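Local coordinates for protein sensor histidine kinase (Pseudomonas syringae pv. tomato, PDB 3CIT) that probably acts as a sensor histidine kinase in two-component phosphorelay signalling, this chain being its GAF domain, at residues R15-T20 with I131-L136; G21-Q26 with L37-A42; A31-V36 with A143-N148. All blocks are in the same frame, centred on the assembly; numbering follows the deposited sequence.

The three contacts tie three helices together in pairs: helix 3-26 with helix 128-156 in interaction 1, helix 3-26 with helix 29-43 in interaction 2, and helix 29-43 with helix 128-156 in interaction 3. Centres of interactions 1 and 2 lie about 8 Å apart, those of 2 and 3 about 9 Å, and those of 1 and 3 about 14 Å. Interactions 1 and 2 meet where Thr20 OG1 lies 3.0 Å from Arg39 NH1, probably a hydrogen bond, while Leu24 CD2, 3.7 Å from Val36 CG2, joins 2 to 3. A sulfate, probably from the crystallisation liquor, binds at interaction 2. All three contacts touch the second subunit.

Interaction 1: residues R15-T20 with I131-L136; sequences RLLVDT and IESLQL
Leu17 gives up the most surface here, and both of its methyls are in use. Leu17 CD2 rests on the backbone of helix 128-156, 3.5 Å from Ser133 O, and also meets Leu136 CD2 at 3.9 Å. Leu17 CD1 reaches the same Leu136 methyl at 4.0 Å and comes within 4.2 Å of Ser133 OG. The Leu17 and Leu136 side chains cross at about a right angle. Leu17 can span both partners because its CG stands opposite the carbonyl carbon (chi1 -69°), beside the backbone N.

Ser133 is the small residue that makes room for this: the CA atoms of Leu17 and Ser133 are 7.1 Å apart, the nearest such pair between the segments. Its hydroxyl makes no polar bond across the interface but is hydrogen-bonded to Glu129 O, back along its own helix, so the hydroxyl is satisfied there while Leu17 CD1 lies against it.

Leu16, one position earlier, works on the side facing helix 29-43, where it also packs on Phe43. Leu16 CD2 touches Leu134 CD2 at 3.9 Å, again with the side chains crossed. Leu134 starts out pointing away from the partner helix and returns only through this methyl, and it also packs on Leu100 and Leu102 of strand 98-105. Thr20 OG1 donates to Leu16 O at 2.6 Å.

All five touching residues are buried. The segment axes approach to 10.0 Å and run nearly parallel, 12° apart. Leu14 of the second subunit packs against Leu17 and Ser133, and Leu17 of that subunit against Leu136. Such pairing of the first and last helices, extended by another copy, is consistent with the helical bundle through which GAF domains of signalling proteins commonly dimerise.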
loop_
_atom_site.group_PDB
_atom_site.type_symbol
_atom_site.label_atom_id
_atom_site.label_comp_id
_atom_site.label_asym_id
_atom_site.label_seq_id
_atom_site.Cartn_x
_atom_site.Cartn_y
_atom_site.Cartn_z
ATOM N N ARG A 15 -16.649 -5.184 -10.211
ATOM C CA ARG A 15 -17.295 -4.631 -11.406
ATOM C C ARG A 15 -16.650 -3.319 -11.803
ATOM O O ARG A 15 -16.370 -3.102 -12.974
ATOM C CB ARG A 15 -18.789 -4.422 -11.189
ATOM C CG ARG A 15 -19.583 -5.670 -11.059
ATOM C CD ARG A 15 -21.096 -5.363 -11.259
ATOM N NE ARG A 15 -21.684 -4.636 -10.120
ATOM C CZ ARG A 15 -22.104 -5.201 -8.982
ATOM N NH1 ARG A 15 -22.017 -6.512 -8.779
ATOM N NH2 ARG A 15 -22.641 -4.443 -8.035
ATOM N N LEU A 16 -16.437 -2.434 -10.833
ATOM C CA LEU A 16 -15.830 -1.115 -11.072
ATOM C C LEU A 16 -14.475 -1.284 -11.762
ATOM O O LEU A 16 -14.186 -0.643 -12.789
ATOM C CB LEU A 16 -15.645 -0.333 -9.754
ATOM C CG LEU A 16 -14.887 1.020 -9.798
ATOM C CD1 LEU A 16 -15.773 2.138 -10.413
ATOM C CD2 LEU A 16 -14.345 1.431 -8.434
ATOM N N LEU A 17 -13.663 -2.153 -11.202
ATOM C CA LEU A 17 -12.307 -2.379 -11.682
ATOM C C LEU A 17 -12.256 -3.076 -13.059
ATOM O O LEU A 17 -11.599 -2.579 -13.966
ATOM C CB LEU A 17 -11.514 -3.199 -10.648
ATOM C CG LEU A 17 -11.197 -2.470 -9.339
ATOM C CD1 LEU A 17 -10.702 -3.419 -8.288
ATOM C CD2 LEU A 17 -10.197 -1.378 -9.651
ATOM N N VAL A 18 -12.921 -4.217 -13.194
ATOM C CA VAL A 18 -12.930 -4.955 -14.453
ATOM C C VAL A 18 -13.592 -4.137 -15.549
ATOM O O VAL A 18 -13.008 -3.946 -16.622
ATOM C CB VAL A 18 -13.521 -6.372 -14.287
ATOM C CG1 VAL A 18 -13.744 -7.073 -15.672
ATOM C CG2 VAL A 18 -12.598 -7.221 -13.362
ATOM N N ASP A 19 -14.772 -3.596 -15.281
ATOM C CA ASP A 19 -15.494 -2.865 -16.302
ATOM C C ASP A 19 -14.757 -1.595 -16.737
ATOM O O ASP A 19 -14.635 -1.323 -17.939
ATOM C CB ASP A 19 -16.904 -2.524 -15.825
ATOM C CG ASP A 19 -17.795 -3.748 -15.722
ATOM O OD1 ASP A 19 -17.344 -4.850 -16.107
ATOM O OD2 ASP A 19 -18.959 -3.614 -15.282
ATOM N N THR A 20 -14.260 -0.821 -15.778
ATOM C CA THR A 20 -13.555 0.422 -16.126
ATOM C C THR A 20 -12.169 0.132 -16.737
ATOM O O THR A 20 -11.731 0.780 -17.697
ATOM C CB THR A 20 -13.437 1.363 -14.926
ATOM O OG1 THR A 20 -14.708 1.475 -14.269
ATOM C CG2 THR A 20 -12.964 2.787 -15.382
ATOM N N ILE A 131 -11.545 2.427 -0.847
ATOM C CA ILE A 131 -10.359 3.237 -1.057
ATOM C C ILE A 131 -9.278 2.488 -1.836
ATOM O O ILE A 131 -8.745 3.019 -2.812
ATOM C CB ILE A 131 -9.795 3.771 0.271
ATOM C CG1 ILE A 131 -10.780 4.772 0.890
ATOM C CG2 ILE A 131 -8.400 4.467 0.012
ATOM C CD1 ILE A 131 -10.377 5.298 2.270
ATOM N N GLU A 132 -9.014 1.236 -1.447
ATOM C CA GLU A 132 -8.064 0.402 -2.161
ATOM C C GLU A 132 -8.443 0.156 -3.633
ATOM O O GLU A 132 -7.583 0.147 -4.494
ATOM C CB GLU A 132 -7.923 -0.957 -1.473
ATOM C CG GLU A 132 -7.207 -0.963 -0.180
ATOM C CD GLU A 132 -7.007 -2.424 0.309
ATOM O OE1 GLU A 132 -7.953 -3.039 0.751
ATOM O OE2 GLU A 132 -5.896 -2.925 0.229
ATOM N N SER A 133 -9.726 -0.038 -3.904
ATOM C CA SER A 133 -10.225 -0.207 -5.264
ATOM C C SER A 133 -10.031 1.077 -6.073
ATOM O O SER A 133 -9.566 1.022 -7.220
ATOM C CB SER A 133 -11.699 -0.658 -5.223
ATOM O OG SER A 133 -11.793 -1.892 -4.555
ATOM N N LEU A 134 -10.375 2.233 -5.494
ATOM C CA LEU A 134 -10.151 3.516 -6.170
ATOM C C LEU A 134 -8.669 3.772 -6.422
ATOM O O LEU A 134 -8.319 4.287 -7.475
ATOM C CB LEU A 134 -10.757 4.691 -5.387
ATOM C CG LEU A 134 -12.283 4.653 -5.269
ATOM C CD1 LEU A 134 -12.819 5.804 -4.452
ATOM C CD2 LEU A 134 -12.933 4.659 -6.658
ATOM N N GLN A 135 -7.808 3.415 -5.476
ATOM C CA GLN A 135 -6.369 3.520 -5.690
ATOM C C GLN A 135 -5.907 2.662 -6.870
ATOM O O GLN A 135 -5.120 3.099 -7.710
ATOM C CB GLN A 135 -5.580 3.166 -4.418
ATOM C CG GLN A 135 -4.052 3.282 -4.654
ATOM C CD GLN A 135 -3.586 4.728 -5.073
ATOM O OE1 GLN A 135 -3.360 5.057 -6.293
ATOM N NE2 GLN A 135 -3.460 5.590 -4.060
ATOM N N LEU A 136 -6.391 1.428 -6.960
ATOM C CA LEU A 136 -6.071 0.618 -8.142
ATOM C C LEU A 136 -6.633 1.227 -9.437
ATOM O O LEU A 136 -5.987 1.207 -10.486
ATOM C CB LEU A 136 -6.559 -0.824 -7.979
ATOM C CG LEU A 136 -6.213 -1.763 -9.145
ATOM C CD1 LEU A 136 -4.676 -1.847 -9.353
ATOM C CD2 LEU A 136 -6.804 -3.155 -8.901
#

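Interaction 2: residues G21-Q26 with L37-A42; sequences GQELIQ and LQRACA. With SO4 (sulfate ion), chain C.
Glu23 OE1 takes both salt-bridge hydrogen bonds of this contact: the two terminal nitrogens of Arg39, NH1 and NH2, each lie 2.9 Å from it. The guanidinium thus approaches end-on and closes on a single atom instead of pairing its two N-H groups with two oxygens. Both bonds are bent, the one from NH1 having an N-H...O angle of 138°. The two flat groups are turned 65° apart, and both nitrogens come to OE1 from one face of the carboxylate. NH2 arrives on the syn side, only moderately out of plane, whereas NH1 sits well above the plane.

A sulfate occupies another edge of the same guanidinium. Arg39 NE donates to sulfate O2 at 2.8 Å, and Arg39 NH2 donates to sulfate O1 at 3.1 Å along a straighter line, 165°, with O1 in the guanidinium plane. With a carboxylate and a sulfate at its edges, the positive charge of the arginine is probably well stabilised.

The salt bridge spans the antiparallel helical hairpin made by helices 3-26 and 29-43, which follow each other along the chain on one side of the GAF-type sheet. It lies on the surface of that hairpin, and the ion is probably a crystallisation component.

Chain shape helps to place the charged ends. Arg39 is stretched from CG to NE and Glu23 is extended beyond CG, so the two side chains meet between their helices and cross at about a right angle. Farther out, Thr20, three residues before Glu23 on the same helix, is hydrogen-bonded through OG1 to Arg39 NH1, which gives that nitrogen a second partner. Beneath Arg39, its neighbour Ala40 packs on Leu117 of strand 111-119 and on Leu134 of helix 128-156.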
loop_
_atom_site.group_PDB
_atom_site.type_symbol
_atom_site.label_atom_id
_atom_site.label_comp_id
_atom_site.label_asym_id
_atom_site.label_seq_id
_atom_site.Cartn_x
_atom_site.Cartn_y
_atom_site.Cartn_z
ATOM N N GLY A 21 -11.492 -0.868 -16.212
ATOM C CA GLY A 21 -10.210 -1.251 -16.753
ATOM C C GLY A 21 -10.316 -1.712 -18.194
ATOM O O GLY A 21 -9.411 -1.433 -18.985
ATOM N N GLN A 22 -11.407 -2.395 -18.536
ATOM C CA GLN A 22 -11.654 -2.869 -19.908
ATOM C C GLN A 22 -11.886 -1.668 -20.813
ATOM O O GLN A 22 -11.387 -1.610 -21.948
ATOM C CB GLN A 22 -12.882 -3.839 -19.988
ATOM C CG GLN A 22 -12.563 -5.354 -19.744
ATOM C CD GLN A 22 -13.793 -6.249 -19.375
ATOM O OE1 GLN A 22 -14.955 -5.798 -19.378
ATOM N NE2 GLN A 22 -13.520 -7.534 -19.054
ATOM N N GLU A 23 -12.651 -0.710 -20.316
ATOM C CA GLU A 23 -13.023 0.450 -21.109
ATOM C C GLU A 23 -11.904 1.426 -21.358
ATOM O O GLU A 23 -11.873 2.043 -22.415
ATOM C CB GLU A 23 -14.168 1.165 -20.440
ATOM C CG GLU A 23 -15.379 0.316 -20.498
ATOM C CD GLU A 23 -16.560 0.993 -19.915
ATOM O OE1 GLU A 23 -17.025 0.518 -18.849
ATOM O OE2 GLU A 23 -17.011 1.983 -20.543
ATOM N N LEU A 24 -10.999 1.580 -20.390
ATOM C CA LEU A 24 -9.835 2.444 -20.572
ATOM C C LEU A 24 -9.050 2.093 -21.822
ATOM O O LEU A 24 -8.507 2.982 -22.458
ATOM C CB LEU A 24 -8.896 2.383 -19.370
ATOM C CG LEU A 24 -9.448 3.040 -18.120
ATOM C CD1 LEU A 24 -8.414 2.954 -16.987
ATOM C CD2 LEU A 24 -9.834 4.483 -18.439
ATOM N N ILE A 25 -9.006 0.807 -22.163
ATOM C CA ILE A 25 -8.264 0.324 -23.320
ATOM C C ILE A 25 -8.876 0.962 -24.580
ATOM O O ILE A 25 -8.166 1.409 -25.476
ATOM C CB ILE A 25 -8.337 -1.211 -23.448
ATOM C CG1 ILE A 25 -7.929 -1.924 -22.148
ATOM C CG2 ILE A 25 -7.466 -1.698 -24.625
ATOM C CD1 ILE A 25 -6.477 -1.833 -21.790
ATOM N N GLN A 26 -10.203 1.038 -24.601
ATOM C CA GLN A 26 -10.973 1.540 -25.752
ATOM C C GLN A 26 -10.969 3.060 -25.999
ATOM O O GLN A 26 -11.232 3.503 -27.129
ATOM C CB GLN A 26 -12.436 1.100 -25.578
ATOM C CG GLN A 26 -12.643 -0.406 -25.448
ATOM C CD GLN A 26 -12.077 -1.168 -26.635
ATOM O OE1 GLN A 26 -12.208 -0.740 -27.787
ATOM N NE2 GLN A 26 -11.459 -2.315 -26.363
ATOM N N LEU A 37 -12.761 9.646 -13.404
ATOM C CA LEU A 37 -13.164 10.592 -12.367
ATOM C C LEU A 37 -14.656 10.457 -12.015
ATOM O O LEU A 37 -15.015 10.352 -10.826
ATOM C CB LEU A 37 -12.818 12.018 -12.798
ATOM C CG LEU A 37 -13.099 13.108 -11.809
ATOM C CD1 LEU A 37 -12.331 12.929 -10.518
ATOM C CD2 LEU A 37 -12.761 14.431 -12.529
ATOM N N GLN A 38 -15.514 10.412 -13.025
ATOM C CA GLN A 38 -16.944 10.296 -12.806
ATOM C C GLN A 38 -17.298 9.025 -12.050
ATOM O O GLN A 38 -18.088 9.044 -11.075
ATOM C CB GLN A 38 -17.704 10.335 -14.141
ATOM C CG GLN A 38 -17.653 11.723 -14.773
ATOM C CD GLN A 38 -18.412 11.818 -16.088
ATOM O OE1 GLN A 38 -18.748 10.801 -16.713
ATOM N NE2 GLN A 38 -18.644 13.038 -16.531
ATOM N N ARG A 39 -16.728 7.908 -12.485
ATOM C CA ARG A 39 -17.022 6.626 -11.823
ATOM C C ARG A 39 -16.502 6.555 -10.391
ATOM O O ARG A 39 -17.169 5.990 -9.518
ATOM C CB ARG A 39 -16.465 5.470 -12.646
ATOM C CG ARG A 39 -17.270 5.292 -13.906
ATOM C CD ARG A 39 -16.981 4.020 -14.590
ATOM N NE ARG A 39 -17.727 3.909 -15.823
ATOM C CZ ARG A 39 -17.706 2.834 -16.589
ATOM N NH1 ARG A 39 -16.989 1.770 -16.231
ATOM N NH2 ARG A 39 -18.433 2.811 -17.689
ATOM N N ALA A 40 -15.306 7.112 -10.159
ATOM C CA ALA A 40 -14.712 7.145 -8.842
ATOM C C ALA A 40 -15.568 7.996 -7.904
ATOM O O ALA A 40 -15.907 7.556 -6.812
ATOM C CB ALA A 40 -13.222 7.666 -8.905
ATOM N N CYS A 41 -15.946 9.200 -8.328
ATOM C CA CYS A 41 -16.840 10.029 -7.521
ATOM C C CYS A 41 -18.156 9.319 -7.178
ATOM O O CYS A 41 -18.561 9.318 -6.015
ATOM C CB CYS A 41 -17.099 11.388 -8.196
ATOM S SG CYS A 41 -15.650 12.452 -8.221
ATOM N N ALA A 42 -18.798 8.699 -8.161
ATOM C CA ALA A 42 -20.060 8.017 -7.954
ATOM C C ALA A 42 -19.911 6.854 -6.989
ATOM O O ALA A 42 -20.783 6.623 -6.135
ATOM C CB ALA A 42 -20.671 7.522 -9.315
HETATM S S SO4 C . -21.125 5.513 -17.075
HETATM O O1 SO4 C . -20.594 4.956 -18.316
HETATM O O2 SO4 C . -20.196 5.313 -15.971
HETATM O O3 SO4 C . -21.346 6.946 -17.250
HETATM O O4 SO4 C . -22.393 4.855 -16.765
#

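Interaction 3: residues A31-V36 with A143-N148; sequences AMRKCV and AHLENN
Met32 and Leu145, which each bury 72 Å² in this contact, make its tight half. The two side chains slide past one another in opposite directions between helices that run nearly antiparallel, 166° apart, with segment axes 11.1 Å from each other at closest. Their CA atoms, 8.3 Å apart, are the nearest pair across the segments. Met32, present as selenomethionine, is bent at its last torsion (chi3 -59°), which carries CE round toward Leu145. The modelled approach of CE to the CD2 methyl of Leu145 is too short for two carbons, so its exact value is doubtful, although apolar packing of the two residues is clear. The selenium itself lies 3.7 Å from His144 CB (Met32 SE to His144 CB). It reaches the imidazole only obliquely, with SE 5.4 Å from the ring centroid and 54° off the ring normal, so the histidine is touched chiefly through its CB.

The looser half belongs to Arg33, which is partly exposed, as is His144. Leu145 CD2 sits over one face of the Arg33 guanidinium, 3.5 Å above its plane and displaced toward the rim; the nearest atom is Arg33 NH2, 3.6 Å from that methyl. No hydrogen bond crosses between the segments. The charge of Arg33 is met elsewhere, by a salt bridge from NE to Glu53 OE2, which probably helps to keep the flat group beside the leucine.

Glu53 also touches Leu145, so the end of strand 48-53 borders both residues, and Arg33 packs further on Leu51, Thr63 and Ala64 of two adjacent strands. Leu24 of helix 3-26 contacts both Met32 and His144, so the selenomethionine lies where all three helices converge, while its neighbour Arg33 reaches the sheet.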
loop_
_atom_site.group_PDB
_atom_site.type_symbol
_atom_site.label_atom_id
_atom_site.label_comp_id
_atom_site.label_asym_id
_atom_site.label_seq_id
_atom_site.Cartn_x
_atom_site.Cartn_y
_atom_site.Cartn_z
ATOM N N ALA A 31 -11.291 11.167 -22.713
ATOM C CA ALA A 31 -12.390 10.287 -22.331
ATOM C C ALA A 31 -12.004 9.387 -21.164
ATOM O O ALA A 31 -12.827 9.147 -20.273
ATOM C CB ALA A 31 -12.841 9.445 -23.518
HETATM N N MSE A 32 -10.773 8.874 -21.167
HETATM C CA MSE A 32 -10.299 8.050 -20.026
HETATM C C MSE A 32 -10.373 8.809 -18.710
HETATM O O MSE A 32 -10.839 8.283 -17.693
HETATM C CB MSE A 32 -8.844 7.615 -20.197
HETATM C CG MSE A 32 -8.572 6.779 -21.399
HETATM SE SE MSE A 32 -6.809 5.991 -21.175
HETATM C CE MSE A 32 -5.683 7.497 -20.996
ATOM N N ARG A 33 -9.927 10.064 -18.740
ATOM C CA ARG A 33 -9.867 10.874 -17.533
ATOM C C ARG A 33 -11.261 11.157 -16.969
ATOM O O ARG A 33 -11.503 10.959 -15.795
ATOM C CB ARG A 33 -9.160 12.184 -17.825
ATOM C CG ARG A 33 -7.714 12.036 -18.223
ATOM C CD ARG A 33 -7.152 13.389 -18.593
ATOM N NE ARG A 33 -5.703 13.331 -18.679
ATOM C CZ ARG A 33 -5.010 13.475 -19.795
ATOM N NH1 ARG A 33 -5.620 13.722 -20.945
ATOM N NH2 ARG A 33 -3.684 13.359 -19.764
ATOM N N LYS A 34 -12.173 11.594 -17.822
ATOM C CA LYS A 34 -13.559 11.843 -17.403
ATOM C C LYS A 34 -14.247 10.590 -16.904
ATOM O O LYS A 34 -15.002 10.654 -15.960
ATOM C CB LYS A 34 -14.386 12.395 -18.550
ATOM C CG LYS A 34 -14.115 13.819 -18.865
ATOM C CD LYS A 34 -14.902 14.216 -20.115
ATOM C CE LYS A 34 -14.685 15.662 -20.477
ATOM N NZ LYS A 34 -15.046 15.898 -21.896
ATOM N N CYS A 35 -13.987 9.458 -17.536
ATOM C CA CYS A 35 -14.642 8.203 -17.156
ATOM C C CYS A 35 -14.229 7.788 -15.749
ATOM O O CYS A 35 -15.073 7.480 -14.909
ATOM C CB CYS A 35 -14.281 7.109 -18.160
ATOM S SG CYS A 35 -14.859 5.437 -17.764
ATOM N N VAL A 36 -12.927 7.778 -15.503
ATOM C CA VAL A 36 -12.423 7.366 -14.209
ATOM C C VAL A 36 -12.860 8.346 -13.143
ATOM O O VAL A 36 -13.302 7.938 -12.072
ATOM C CB VAL A 36 -10.887 7.166 -14.216
ATOM C CG1 VAL A 36 -10.338 6.988 -12.821
ATOM C CG2 VAL A 36 -10.515 5.982 -15.092
ATOM N N ALA A 143 -1.250 4.040 -15.858
ATOM C CA ALA A 143 -0.483 3.242 -16.802
ATOM C C ALA A 143 -0.814 3.623 -18.235
ATOM O O ALA A 143 0.065 3.705 -19.106
ATOM C CB ALA A 143 -0.728 1.714 -16.571
ATOM N N HIS A 144 -2.098 3.836 -18.468
ATOM C CA HIS A 144 -2.623 4.164 -19.786
ATOM C C HIS A 144 -2.305 5.603 -20.203
ATOM O O HIS A 144 -1.956 5.851 -21.354
ATOM C CB HIS A 144 -4.136 3.886 -19.815
ATOM C CG HIS A 144 -4.463 2.427 -19.735
ATOM N ND1 HIS A 144 -3.987 1.510 -20.655
ATOM C CD2 HIS A 144 -5.188 1.716 -18.840
ATOM C CE1 HIS A 144 -4.389 0.300 -20.314
ATOM N NE2 HIS A 144 -5.127 0.397 -19.222
ATOM N N LEU A 145 -2.409 6.540 -19.270
ATOM C CA LEU A 145 -2.044 7.935 -19.535
ATOM C C LEU A 145 -0.545 8.055 -19.816
ATOM O O LEU A 145 -0.121 8.792 -20.708
ATOM C CB LEU A 145 -2.431 8.843 -18.372
ATOM C CG LEU A 145 -3.925 9.136 -18.171
ATOM C CD1 LEU A 145 -4.125 9.989 -16.923
ATOM C CD2 LEU A 145 -4.517 9.827 -19.437
ATOM N N GLU A 146 0.252 7.318 -19.056
ATOM C CA GLU A 146 1.697 7.318 -19.250
ATOM C C GLU A 146 2.078 6.720 -20.592
ATOM O O GLU A 146 2.895 7.284 -21.318
ATOM C CB GLU A 146 2.381 6.570 -18.117
ATOM C CG GLU A 146 3.873 6.512 -18.278
ATOM C CD GLU A 146 4.520 5.763 -17.185
ATOM O OE1 GLU A 146 4.329 4.527 -17.133
ATOM O OE2 GLU A 146 5.170 6.416 -16.345
ATOM N N ASN A 147 1.452 5.601 -20.946
ATOM C CA ASN A 147 1.646 5.026 -22.269
ATOM C C ASN A 147 1.424 6.069 -23.369
ATOM O O ASN A 147 2.309 6.293 -24.199
ATOM C CB ASN A 147 0.733 3.805 -22.462
ATOM C CG ASN A 147 1.059 3.036 -23.726
ATOM O OD1 ASN A 147 0.355 3.173 -24.719
ATOM N ND2 ASN A 147 2.139 2.253 -23.706
ATOM N N ASN A 148 0.266 6.722 -23.351
ATOM C CA ASN A 148 -0.055 7.783 -24.328
ATOM C C ASN A 148 0.977 8.899 -24.387
ATOM O O ASN A 148 1.422 9.304 -25.488
ATOM C CB ASN A 148 -1.424 8.382 -24.014
ATOM C CG ASN A 148 -1.759 9.577 -24.895
ATOM O OD1 ASN A 148 -1.668 10.739 -24.462
ATOM N ND2 ASN A 148 -2.135 9.304 -26.146
#